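Local structure of small TOPRIM domain protein (Geobacillus stearothermophilus, 2FCJ) at residues Val4-Val10 with Tyr51-Leu56; Ala21-Val27 with Phe106-Ser112; Ile36-Glu42 with Gln69-Phe74. The protein is of unknown function but carries a Toprim domain, the fold that serves nucleotidyl transfer or phosphodiester hydrolysis in topoisomerases, primases and related nucleases, so a nucleic-acid role is possible. One frame throughout, in Å; residues are numbered along the deposited sequence. Where two conformers were deposited one is given.

Contact 1 (Val4-Val10 with Tyr51-Leu56); sequences VEKVIIV and YDVYLL
Val7 and Val53 lie abreast on parallel strands 6-10 and 52-56, whose axes approach to 4.7 Å at an angle of 22°. Five backbone hydrogen bonds join the strands: Glu5 O and Asp52 N open the ladder at 2.8 Å, Val7 and Ile9 each both give and receive through the middle, and Leu56 N closes it on Ile9 O. The CA-H groups of Lys6, Val53, Ile8 and Leu55 add weaker contacts to the same carbonyls.

Val7, Ile9, Val53 and Leu55 share one face. There CD1 of Ile9 meets CG1 of Val53 at 3.8 Å, while Leu55 CD1 turns back to Ile9 CG2. At the strand entrance the Tyr51 ring lies aslant, its CD1 3.2 Å from Glu5 O and also against Val7 CG2; a water joins Tyr51 OH to Val4 O.

The other face bears Lys6, Ile8, Asp52 and Tyr54. With CG anti to the carbonyl carbon (chi1 -59°), the Tyr54 ring turns its CD2 edge to Val7 O at 3.5 Å and sends its hydroxyl back along the strand. That hydroxyl donates to Asp52 OD2 at 2.8 Å, on the syn side but well out of the carboxylate plane, and accepts from a water that itself accepts from Lys6 NZ. Lys6 runs out extended beside Asp52, but its ammonium pairs with Glu25. A leucine in place of Tyr54 would probably leave the Asp52 carboxylate without this donor and break the water link to Lys6.

Helix 13-22 packs on the Ile8 side, and Phe70 and Phe74 on the Ile9 side. Strands 6-10 and 52-56 are the adjacent inner strands of the parallel Toprim sheet, in an alpha/beta sandwich of Rossmann-like build; in the family, the loops after the corresponding strands usually bear the conserved acidic residues.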
loop_
_atom_site.group_PDB
_atom_site.type_symbol
_atom_site.label_atom_id
_atom_site.label_comp_id
_atom_site.label_asym_id
_atom_site.label_seq_id
_atom_site.Cartn_x
_atom_site.Cartn_y
_atom_site.Cartn_z
ATOM N N VAL A 4 -9.435 -12.545 6.036
ATOM C CA VAL A 4 -8.487 -11.499 5.698
ATOM C C VAL A 4 -9.244 -10.208 5.423
ATOM O O VAL A 4 -10.224 -10.219 4.665
ATOM C CB VAL A 4 -7.647 -11.910 4.466
ATOM C CG1 VAL A 4 -6.748 -10.761 4.030
ATOM C CG2 VAL A 4 -6.829 -13.133 4.787
ATOM N N GLU A 5 -8.872 -9.142 6.133
ATOM C CA GLU A 5 -9.574 -7.857 6.032
ATOM C C GLU A 5 -8.710 -6.737 5.482
ATOM O O GLU A 5 -9.217 -5.747 4.948
ATOM C CB GLU A 5 -10.096 -7.423 7.398
ATOM C CG GLU A 5 -10.941 -8.459 8.098
ATOM C CD GLU A 5 -12.027 -7.835 8.936
ATOM O OE1 GLU A 5 -11.727 -6.902 9.712
ATOM O OE2 GLU A 5 -13.179 -8.266 8.798
ATOM N N LYS A 6 -7.402 -6.875 5.621
ATOM C CA LYS A 6 -6.493 -5.797 5.261
ATOM C C LYS A 6 -6.095 -5.892 3.819
ATOM O O LYS A 6 -5.786 -6.962 3.316
ATOM C CB LYS A 6 -5.264 -5.850 6.143
ATOM C CG LYS A 6 -5.598 -5.627 7.601
ATOM C CD LYS A 6 -4.339 -5.635 8.443
ATOM C CE LYS A 6 -4.675 -5.790 9.914
ATOM N NZ LYS A 6 -3.458 -5.561 10.732
ATOM N N VAL A 7 -5.959 -4.716 3.207
ATOM C CA VAL A 7 -5.579 -4.584 1.813
ATOM C C VAL A 7 -4.595 -3.420 1.679
ATOM O O VAL A 7 -4.855 -2.331 2.211
ATOM C CB VAL A 7 -6.805 -4.256 0.952
ATOM C CG1 VAL A 7 -6.401 -4.118 -0.517
ATOM C CG2 VAL A 7 -7.883 -5.331 1.116
ATOM N N ILE A 8 -3.451 -3.655 1.033
ATOM C CA ILE A 8 -2.521 -2.581 0.672
ATOM C C ILE A 8 -2.493 -2.464 -0.839
ATOM O O ILE A 8 -2.310 -3.460 -1.540
ATOM C CB ILE A 8 -1.098 -2.856 1.205
ATOM C CG1 ILE A 8 -1.114 -2.887 2.728
ATOM C CG2 ILE A 8 -0.088 -1.778 0.739
ATOM C CD1 ILE A 8 0.137 -3.474 3.314
ATOM N N ILE A 9 -2.655 -1.236 -1.328
ATOM C CA ILE A 9 -2.571 -0.947 -2.750
ATOM C C ILE A 9 -1.288 -0.195 -3.019
ATOM O O ILE A 9 -0.934 0.729 -2.290
ATOM C CB ILE A 9 -3.785 -0.114 -3.200
ATOM C CG1 ILE A 9 -5.085 -0.860 -2.859
ATOM C CG2 ILE A 9 -3.705 0.204 -4.693
ATOM C CD1 ILE A 9 -6.348 -0.041 -3.027
ATOM N N VAL A 10 -0.540 -0.664 -4.010
ATOM C CA VAL A 10 0.694 -0.017 -4.459
ATOM C C VAL A 10 0.661 0.145 -5.965
ATOM O O VAL A 10 -0.172 -0.458 -6.657
ATOM C CB VAL A 10 1.940 -0.854 -4.082
ATOM C CG1 VAL A 10 2.074 -0.974 -2.554
ATOM C CG2 VAL A 10 1.882 -2.238 -4.720
ATOM N N TYR A 51 -13.653 -3.670 3.948
ATOM C CA TYR A 51 -12.256 -4.031 4.151
ATOM C C TYR A 51 -11.488 -2.867 4.743
ATOM O O TYR A 51 -11.954 -1.716 4.741
ATOM C CB TYR A 51 -11.591 -4.421 2.834
ATOM C CG TYR A 51 -11.919 -5.816 2.372
ATOM C CD1 TYR A 51 -10.978 -6.832 2.450
ATOM C CD2 TYR A 51 -13.169 -6.115 1.848
ATOM C CE1 TYR A 51 -11.272 -8.101 1.996
ATOM C CE2 TYR A 51 -13.467 -7.384 1.390
ATOM C CZ TYR A 51 -12.518 -8.378 1.494
ATOM O OH TYR A 51 -12.811 -9.654 1.053
ATOM N N ASP A 52 -10.292 -3.161 5.225
ATOM C CA ASP A 52 -9.425 -2.176 5.844
ATOM C C ASP A 52 -8.315 -1.859 4.832
ATOM O O ASP A 52 -7.352 -2.617 4.691
ATOM C CB ASP A 52 -8.844 -2.761 7.147
ATOM C CG ASP A 52 -8.029 -1.766 7.943
ATOM O OD1 ASP A 52 -8.190 -0.550 7.749
ATOM O OD2 ASP A 52 -7.248 -2.203 8.821
ATOM N N VAL A 53 -8.446 -0.740 4.127
ATOM C CA VAL A 53 -7.686 -0.528 2.897
ATOM C C VAL A 53 -6.698 0.619 3.087
ATOM O O VAL A 53 -7.034 1.652 3.680
ATOM C CB VAL A 53 -8.627 -0.190 1.726
ATOM C CG1 VAL A 53 -7.847 -0.013 0.437
ATOM C CG2 VAL A 53 -9.687 -1.260 1.553
ATOM N N TYR A 54 -5.497 0.433 2.533
ATOM C CA TYR A 54 -4.393 1.377 2.644
ATOM C C TYR A 54 -3.814 1.583 1.262
ATOM O O TYR A 54 -3.751 0.639 0.464
ATOM C CB TYR A 54 -3.298 0.827 3.552
ATOM C CG TYR A 54 -3.775 0.515 4.955
ATOM C CD1 TYR A 54 -3.597 1.420 5.982
ATOM C CD2 TYR A 54 -4.454 -0.658 5.233
ATOM C CE1 TYR A 54 -4.044 1.134 7.270
ATOM C CE2 TYR A 54 -4.893 -0.947 6.515
ATOM C CZ TYR A 54 -4.688 -0.043 7.513
ATOM O OH TYR A 54 -5.125 -0.347 8.787
ATOM N N LEU A 55 -3.364 2.797 0.994
ATOM C CA LEU A 55 -2.614 3.124 -0.214
ATOM C C LEU A 55 -1.201 3.563 0.164
ATOM O O LEU A 55 -1.022 4.525 0.925
ATOM C CB LEU A 55 -3.307 4.262 -0.972
ATOM C CG LEU A 55 -2.539 4.776 -2.181
ATOM C CD1 LEU A 55 -2.472 3.764 -3.306
ATOM C CD2 LEU A 55 -3.160 6.073 -2.663
ATOM N N LEU A 56 -0.210 2.873 -0.394
ATOM C CA LEU A 56 1.206 3.179 -0.185
ATOM C C LEU A 56 1.860 3.555 -1.513
ATOM O O LEU A 56 2.115 2.681 -2.339
ATOM C CB LEU A 56 1.925 1.974 0.436
ATOM C CG LEU A 56 3.444 2.113 0.638
ATOM C CD1 LEU A 56 3.781 3.239 1.613
ATOM C CD2 LEU A 56 4.069 0.792 1.068
HETATM O O HOH W 1 -12.159 -11.395 3.116
HETATM O O HOH W 2 -3.302 -2.617 10.102
#

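Contact 2 (Ala21-Val27 with Phe106-Ser112); sequences AVLNEPV and FDVRIES
Glu25 meets Asp107 because its CG is wedged between the backbone N and the carbonyl carbon (chi1 59°) while the chain beyond runs straight (chi2 175°), carrying OE2 to the Asp107 amide. Asp107 N reaches OE2 at 2.9 Å in a nearly straight bond, arriving on the anti side and somewhat out of the carboxylate plane. The two side chains cross at about a right angle, their carboxylate planes 34° apart, and Glu25 OE2 lies 4.1 Å from Asp107 OD1; the like charges are probably eased by Lys6, which forms a salt bridge with Glu25 OE2.

The backbones make a single beta bridge at Leu23 and Val108. Arg109 N donates to Val22 O at 2.8 Å, and Asn24 N to Asp107 O at 2.7 Å, the latter from above the carbonyl plane. Beside this bridge the aliphatic part of Arg109 passes the helix-end carbonyls, its CD 3.4 Å from Ala21 O.

Phe106 adds an apolar part. Val27 CG2 comes to the edge of its ring, 3.9 Å from CE1, and Leu23 CD2 approaches CD1 obliquely.

The loop after helix 94-103 is thereby tied to the C-terminal end of helix 13-22 and to the turn leading into strand 28-31. Phe106 is the part that reaches inward: it packs on Leu101 of helix 94-103 and on Ile8 of strand 6-10, stands edge-to-face with Tyr54 and makes a cation-pi contact with Lys6.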
loop_
_atom_site.group_PDB
_atom_site.type_symbol
_atom_site.label_atom_id
_atom_site.label_comp_id
_atom_site.label_asym_id
_atom_site.label_seq_id
_atom_site.Cartn_x
_atom_site.Cartn_y
_atom_site.Cartn_z
ATOM N N ALA A 21 7.039 -9.307 1.266
ATOM C CA ALA A 21 8.178 -9.930 1.929
ATOM C C ALA A 21 8.310 -9.506 3.387
ATOM O O ALA A 21 8.819 -10.269 4.210
ATOM C CB ALA A 21 9.468 -9.642 1.164
ATOM N N VAL A 22 7.825 -8.313 3.728
ATOM C CA VAL A 22 7.955 -7.862 5.110
ATOM C C VAL A 22 6.802 -8.289 6.000
ATOM O O VAL A 22 6.921 -8.283 7.221
ATOM C CB VAL A 22 8.248 -6.352 5.251
ATOM C CG1 VAL A 22 9.281 -5.914 4.235
ATOM C CG2 VAL A 22 6.988 -5.539 5.118
ATOM N N LEU A 23 5.681 -8.663 5.388
ATOM C CA LEU A 23 4.469 -8.917 6.148
ATOM C C LEU A 23 4.477 -10.271 6.840
ATOM O O LEU A 23 5.011 -11.247 6.316
ATOM C CB LEU A 23 3.241 -8.805 5.247
ATOM C CG LEU A 23 2.859 -7.379 4.867
ATOM C CD1 LEU A 23 1.823 -7.354 3.762
ATOM C CD2 LEU A 23 2.385 -6.650 6.092
ATOM N N ASN A 24 3.888 -10.309 8.025
ATOM C CA ASN A 24 3.773 -11.562 8.768
ATOM C C ASN A 24 2.323 -11.976 9.005
ATOM O O ASN A 24 2.041 -12.799 9.872
ATOM C CB ASN A 24 4.516 -11.464 10.101
ATOM C CG ASN A 24 4.719 -12.817 10.763
ATOM O OD1 ASN A 24 5.012 -13.808 10.101
ATOM N ND2 ASN A 24 4.572 -12.854 12.078
ATOM N N GLU A 25 1.405 -11.356 8.273
ATOM C CA GLU A 25 0.010 -11.785 8.249
ATOM C C GLU A 25 -0.466 -11.730 6.793
ATOM O O GLU A 25 0.133 -11.039 5.967
ATOM C CB GLU A 25 -0.831 -10.856 9.127
ATOM C CG GLU A 25 -0.802 -9.372 8.709
ATOM C CD GLU A 25 -1.747 -8.513 9.523
ATOM O OE1 GLU A 25 -2.933 -8.915 9.637
ATOM O OE2 GLU A 25 -1.351 -7.424 10.017
ATOM N N PRO A 26 -1.518 -12.494 6.453
ATOM C CA PRO A 26 -2.051 -12.423 5.095
ATOM C C PRO A 26 -2.714 -11.070 4.813
ATOM O O PRO A 26 -3.480 -10.572 5.622
ATOM C CB PRO A 26 -3.091 -13.551 5.063
ATOM C CG PRO A 26 -3.453 -13.767 6.474
ATOM C CD PRO A 26 -2.223 -13.491 7.275
ATOM N N VAL A 27 -2.299 -10.431 3.736
ATOM C CA VAL A 27 -2.834 -9.129 3.371
ATOM C C VAL A 27 -2.992 -9.197 1.879
ATOM O O VAL A 27 -2.131 -9.741 1.199
ATOM C CB VAL A 27 -1.830 -8.004 3.730
ATOM C CG1 VAL A 27 -2.264 -6.670 3.117
ATOM C CG2 VAL A 27 -1.648 -7.889 5.235
ATOM N N PHE A 106 0.173 -3.346 11.050
ATOM C CA PHE A 106 0.419 -4.604 10.389
ATOM C C PHE A 106 1.421 -5.444 11.183
ATOM O O PHE A 106 2.459 -4.924 11.672
ATOM C CB PHE A 106 0.977 -4.353 8.991
ATOM C CG PHE A 106 -0.036 -3.805 8.020
ATOM C CD1 PHE A 106 -0.814 -4.668 7.275
ATOM C CD2 PHE A 106 -0.231 -2.440 7.871
ATOM C CE1 PHE A 106 -1.742 -4.184 6.361
ATOM C CE2 PHE A 106 -1.190 -1.969 6.986
ATOM C CZ PHE A 106 -1.937 -2.845 6.240
ATOM N N ASP A 107 1.208 -6.761 11.174
ATOM C CA ASP A 107 2.221 -7.725 11.605
ATOM C C ASP A 107 3.324 -7.788 10.574
ATOM O O ASP A 107 3.082 -8.153 9.424
ATOM C CB ASP A 107 1.619 -9.127 11.696
ATOM C CG ASP A 107 0.648 -9.280 12.839
ATOM O OD1 ASP A 107 0.449 -8.313 13.594
ATOM O OD2 ASP A 107 0.111 -10.396 13.002
ATOM N N VAL A 108 4.554 -7.503 10.999
ATOM C CA VAL A 108 5.706 -7.627 10.119
ATOM C C VAL A 108 6.677 -8.665 10.675
ATOM O O VAL A 108 6.700 -8.923 11.879
ATOM C CB VAL A 108 6.412 -6.269 9.930
ATOM C CG1 VAL A 108 5.393 -5.233 9.471
ATOM C CG2 VAL A 108 7.057 -5.806 11.231
ATOM N N ARG A 109 7.446 -9.274 9.790
ATOM C CA ARG A 109 8.516 -10.202 10.185
ATOM C C ARG A 109 9.629 -9.489 10.970
ATOM O O ARG A 109 10.111 -8.434 10.560
ATOM C CB ARG A 109 9.098 -10.879 8.943
ATOM C CG ARG A 109 8.090 -11.709 8.153
ATOM C CD ARG A 109 8.729 -12.309 6.911
ATOM N NE ARG A 109 9.823 -13.224 7.232
ATOM C CZ ARG A 109 9.659 -14.486 7.622
ATOM N NH1 ARG A 109 8.440 -14.991 7.769
ATOM N NH2 ARG A 109 10.720 -15.243 7.877
ATOM N N ILE A 110 10.031 -10.062 12.106
ATOM C CA ILE A 110 11.164 -9.520 12.855
ATOM C C ILE A 110 12.414 -9.407 12.000
ATOM O O ILE A 110 13.166 -8.437 12.112
ATOM C CB ILE A 110 11.495 -10.351 14.109
ATOM C CG1 ILE A 110 10.422 -10.157 15.174
ATOM C CG2 ILE A 110 12.850 -9.949 14.670
ATOM C CD1 ILE A 110 9.976 -11.463 15.796
ATOM N N GLU A 111 12.635 -10.386 11.132
ATOM C CA GLU A 111 13.771 -10.366 10.230
ATOM C C GLU A 111 13.772 -9.136 9.316
ATOM O O GLU A 111 14.817 -8.705 8.825
ATOM C CB GLU A 111 13.775 -11.654 9.408
ATOM C CG GLU A 111 13.868 -12.931 10.258
ATOM C CD GLU A 111 12.543 -13.364 10.900
ATOM O OE1 GLU A 111 11.480 -12.754 10.641
ATOM O OE2 GLU A 111 12.566 -14.354 11.666
ATOM N N SER A 112 12.595 -8.567 9.079
ATOM C CA SER A 112 12.502 -7.392 8.233
ATOM C C SER A 112 13.011 -6.145 8.953
ATOM O O SER A 112 13.375 -5.169 8.308
ATOM C CB SER A 112 11.080 -7.204 7.711
ATOM O OG SER A 112 10.801 -8.169 6.712
#

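Contact 3 (Ile36-Glu42 with Gln69-Phe74); sequences ISDARLE and QFRRMF
Asp38 and Arg72 form the charged part of the contact. Arg72 grips end-on with two nitrogens: NH1 binds Asp38 OD2 at 2.9 Å, approaching from above the carboxylate plane, and NH2 binds OD1 on its syn side at 3.0 Å. The two flat groups are turned 53° apart. As Asp38 occupies the first turn of helix 38-47, the helix end probably also favours its negative charge.

Gln69 supplies the neutral hydrogen bonds. Its extended chain puts NE2 between Ile36 O, at 2.8 Å, and the anti lone pair of Asp38 OD1, at 3.0 Å, so both amide hydrogens are used in plane. These two acceptors fix which way round the amide lies, and the water that Ile36 N holds against OE1 is consistent with it. Ser37 OG caps the same helix start by accepting from Arg40 N.

The apolar part centres on Leu41. CG stands opposite the backbone N (chi1 -166°); CD1 sits over the Phe70 ring, 3.5 Å from CZ, and at the edge of Phe74, while CD2 packs on Met73 CB. Met73 curls back, its CE 3.3 Å from Asp38 O.

Segments 38-42 and 69-73 cross at 60°, and their two helices thus join side by side on one face of the sheet, an arrangement typical of successive beta-alpha-beta crossovers in the Rossmann-like Toprim fold.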
loop_
_atom_site.group_PDB
_atom_site.type_symbol
_atom_site.label_atom_id
_atom_site.label_comp_id
_atom_site.label_asym_id
_atom_site.label_seq_id
_atom_site.Cartn_x
_atom_site.Cartn_y
_atom_site.Cartn_z
ATOM N N ILE A 36 -4.372 3.663 -13.157
ATOM C CA ILE A 36 -5.581 2.852 -13.096
ATOM C C ILE A 36 -6.749 3.764 -13.447
ATOM O O ILE A 36 -6.779 4.926 -13.043
ATOM C CB ILE A 36 -5.785 2.250 -11.678
ATOM C CG1 ILE A 36 -7.120 1.501 -11.580
ATOM C CG2 ILE A 36 -5.708 3.340 -10.610
ATOM C CD1 ILE A 36 -7.216 0.544 -10.385
ATOM N N SER A 37 -7.660 3.276 -14.278
ATOM C CA SER A 37 -8.784 4.101 -14.673
ATOM C C SER A 37 -9.699 4.367 -13.495
ATOM O O SER A 37 -9.812 3.558 -12.555
ATOM C CB SER A 37 -9.593 3.418 -15.764
ATOM O OG SER A 37 -10.198 2.246 -15.250
ATOM N N ASP A 38 -10.414 5.476 -13.581
ATOM C CA ASP A 38 -11.435 5.766 -12.594
ATOM C C ASP A 38 -12.386 4.578 -12.442
ATOM O O ASP A 38 -12.794 4.243 -11.333
ATOM C CB ASP A 38 -12.237 7.002 -12.987
ATOM C CG ASP A 38 -11.474 8.304 -12.788
ATOM O OD1 ASP A 38 -10.350 8.321 -12.237
ATOM O OD2 ASP A 38 -12.078 9.348 -13.114
ATOM N N ALA A 39 -12.831 4.005 -13.553
ATOM C CA ALA A 39 -13.820 2.931 -13.491
ATOM C C ALA A 39 -13.285 1.693 -12.768
ATOM O O ALA A 39 -13.993 1.069 -11.976
ATOM C CB ALA A 39 -14.295 2.563 -14.894
ATOM N N ARG A 40 -12.036 1.329 -13.030
ATOM C CA ARG A 40 -11.435 0.208 -12.306
ATOM C C ARG A 40 -11.275 0.513 -10.813
ATOM O O ARG A 40 -11.520 -0.332 -9.955
ATOM C CB ARG A 40 -10.090 -0.195 -12.929
ATOM C CG ARG A 40 -10.184 -0.808 -14.324
ATOM C CD ARG A 40 -8.809 -1.239 -14.825
ATOM N NE ARG A 40 -8.176 -2.189 -13.913
ATOM C CZ ARG A 40 -8.081 -3.495 -14.140
ATOM N NH1 ARG A 40 -7.506 -4.286 -13.243
ATOM N NH2 ARG A 40 -8.559 -4.012 -15.266
ATOM N N LEU A 41 -10.944 1.757 -10.495
ATOM C CA LEU A 41 -10.855 2.175 -9.101
ATOM C C LEU A 41 -12.206 2.137 -8.400
ATOM O O LEU A 41 -12.299 1.698 -7.266
ATOM C CB LEU A 41 -10.247 3.571 -9.024
ATOM C CG LEU A 41 -9.781 4.003 -7.643
ATOM C CD1 LEU A 41 -8.960 2.894 -6.988
ATOM C CD2 LEU A 41 -8.977 5.279 -7.736
ATOM N N GLU A 42 -13.253 2.612 -9.067
ATOM C CA GLU A 42 -14.594 2.536 -8.504
ATOM C C GLU A 42 -14.988 1.088 -8.247
ATOM O O GLU A 42 -15.564 0.773 -7.204
ATOM C CB GLU A 42 -15.622 3.198 -9.433
ATOM C CG GLU A 42 -17.071 3.110 -8.961
ATOM C CD GLU A 42 -18.038 3.790 -9.910
ATOM O OE1 GLU A 42 -17.622 4.151 -11.029
ATOM O OE2 GLU A 42 -19.218 3.954 -9.535
ATOM N N GLN A 69 -6.036 10.882 -7.206
ATOM C CA GLN A 69 -7.115 10.086 -7.781
ATOM C C GLN A 69 -7.869 9.351 -6.677
ATOM O O GLN A 69 -9.106 9.283 -6.683
ATOM C CB GLN A 69 -6.557 9.094 -8.788
ATOM C CG GLN A 69 -7.639 8.381 -9.543
ATOM C CD GLN A 69 -7.097 7.306 -10.431
ATOM O OE1 GLN A 69 -5.971 6.828 -10.243
ATOM N NE2 GLN A 69 -7.903 6.894 -11.404
ATOM N N PHE A 70 -7.124 8.768 -5.746
ATOM C CA PHE A 70 -7.748 8.047 -4.647
ATOM C C PHE A 70 -8.583 8.952 -3.751
ATOM O O PHE A 70 -9.618 8.536 -3.244
ATOM C CB PHE A 70 -6.714 7.272 -3.818
ATOM C CG PHE A 70 -6.440 5.877 -4.336
ATOM C CD1 PHE A 70 -5.839 5.674 -5.565
ATOM C CD2 PHE A 70 -6.822 4.760 -3.613
ATOM C CE1 PHE A 70 -5.593 4.379 -6.047
ATOM C CE2 PHE A 70 -6.573 3.473 -4.091
ATOM C CZ PHE A 70 -5.963 3.295 -5.306
ATOM N N ARG A 71 -8.107 10.163 -3.485
ATOM C CA ARG A 71 -8.864 11.061 -2.620
ATOM C C ARG A 71 -10.228 11.386 -3.231
ATOM O O ARG A 71 -11.221 11.548 -2.512
ATOM C CB ARG A 71 -8.060 12.326 -2.326
ATOM C CG ARG A 71 -6.913 12.107 -1.355
ATOM C CD ARG A 71 -6.472 13.422 -0.747
ATOM N NE ARG A 71 -6.036 14.340 -1.792
ATOM C CZ ARG A 71 -4.792 14.409 -2.248
ATOM N NH1 ARG A 71 -3.854 13.640 -1.716
ATOM N NH2 ARG A 71 -4.478 15.287 -3.197
ATOM N N ARG A 72 -10.276 11.363 -4.567
ATOM C CA ARG A 72 -11.493 11.657 -5.327
ATOM C C ARG A 72 -12.379 10.413 -5.495
ATOM O O ARG A 72 -13.595 10.482 -5.317
ATOM C CB ARG A 72 -11.119 12.265 -6.685
ATOM C CG ARG A 72 -12.288 12.511 -7.641
ATOM C CD ARG A 72 -11.847 13.255 -8.913
ATOM N NE ARG A 72 -10.750 12.582 -9.607
ATOM C CZ ARG A 72 -10.905 11.591 -10.488
ATOM N NH1 ARG A 72 -12.123 11.175 -10.805
ATOM N NH2 ARG A 72 -9.845 11.028 -11.063
ATOM N N MET A 73 -11.768 9.282 -5.849
ATOM C CA MET A 73 -12.526 8.066 -6.223
ATOM C C MET A 73 -12.711 7.047 -5.081
ATOM O O MET A 73 -13.602 6.195 -5.136
ATOM C CB MET A 73 -11.849 7.366 -7.414
ATOM C CG MET A 73 -11.794 8.179 -8.702
ATOM S SD MET A 73 -13.425 8.458 -9.419
ATOM C CE MET A 73 -14.063 6.779 -9.557
ATOM N N PHE A 74 -11.790 7.056 -4.123
ATOM C CA PHE A 74 -11.723 5.970 -3.141
ATOM C C PHE A 74 -11.303 6.573 -1.811
ATOM O O PHE A 74 -10.253 6.246 -1.281
ATOM C CB PHE A 74 -10.702 4.945 -3.624
ATOM C CG PHE A 74 -10.796 3.580 -2.949
ATOM C CD1 PHE A 74 -11.623 3.349 -1.848
ATOM C CD2 PHE A 74 -10.013 2.531 -3.414
ATOM C CE1 PHE A 74 -11.667 2.071 -1.238
ATOM C CE2 PHE A 74 -10.049 1.289 -2.805
ATOM C CZ PHE A 74 -10.886 1.058 -1.732
HETATM O O HOH W 3 -4.040 6.454 -11.994
#

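Contact 1 lies in the sheet core between contacts 2 and 3, which do not touch: their centres are 27 Å apart and their nearest atoms about 13 Å apart. Contact 2 touches one face of contact 1, where Lys6 NZ reaches Glu25 OE2 at 2.9 Å and Tyr54 CD2 meets Phe106 CZ at 3.5 Å. On the other face contact 3 packs through Phe70, its CE2 3.7 Å from Ile9 CD1. In sequence, contact 3 falls wholly between the two segments of contact 2. The acidic site expected from the Toprim family would probably lie beyond the C-terminal ends of strands 6-10 and 52-56.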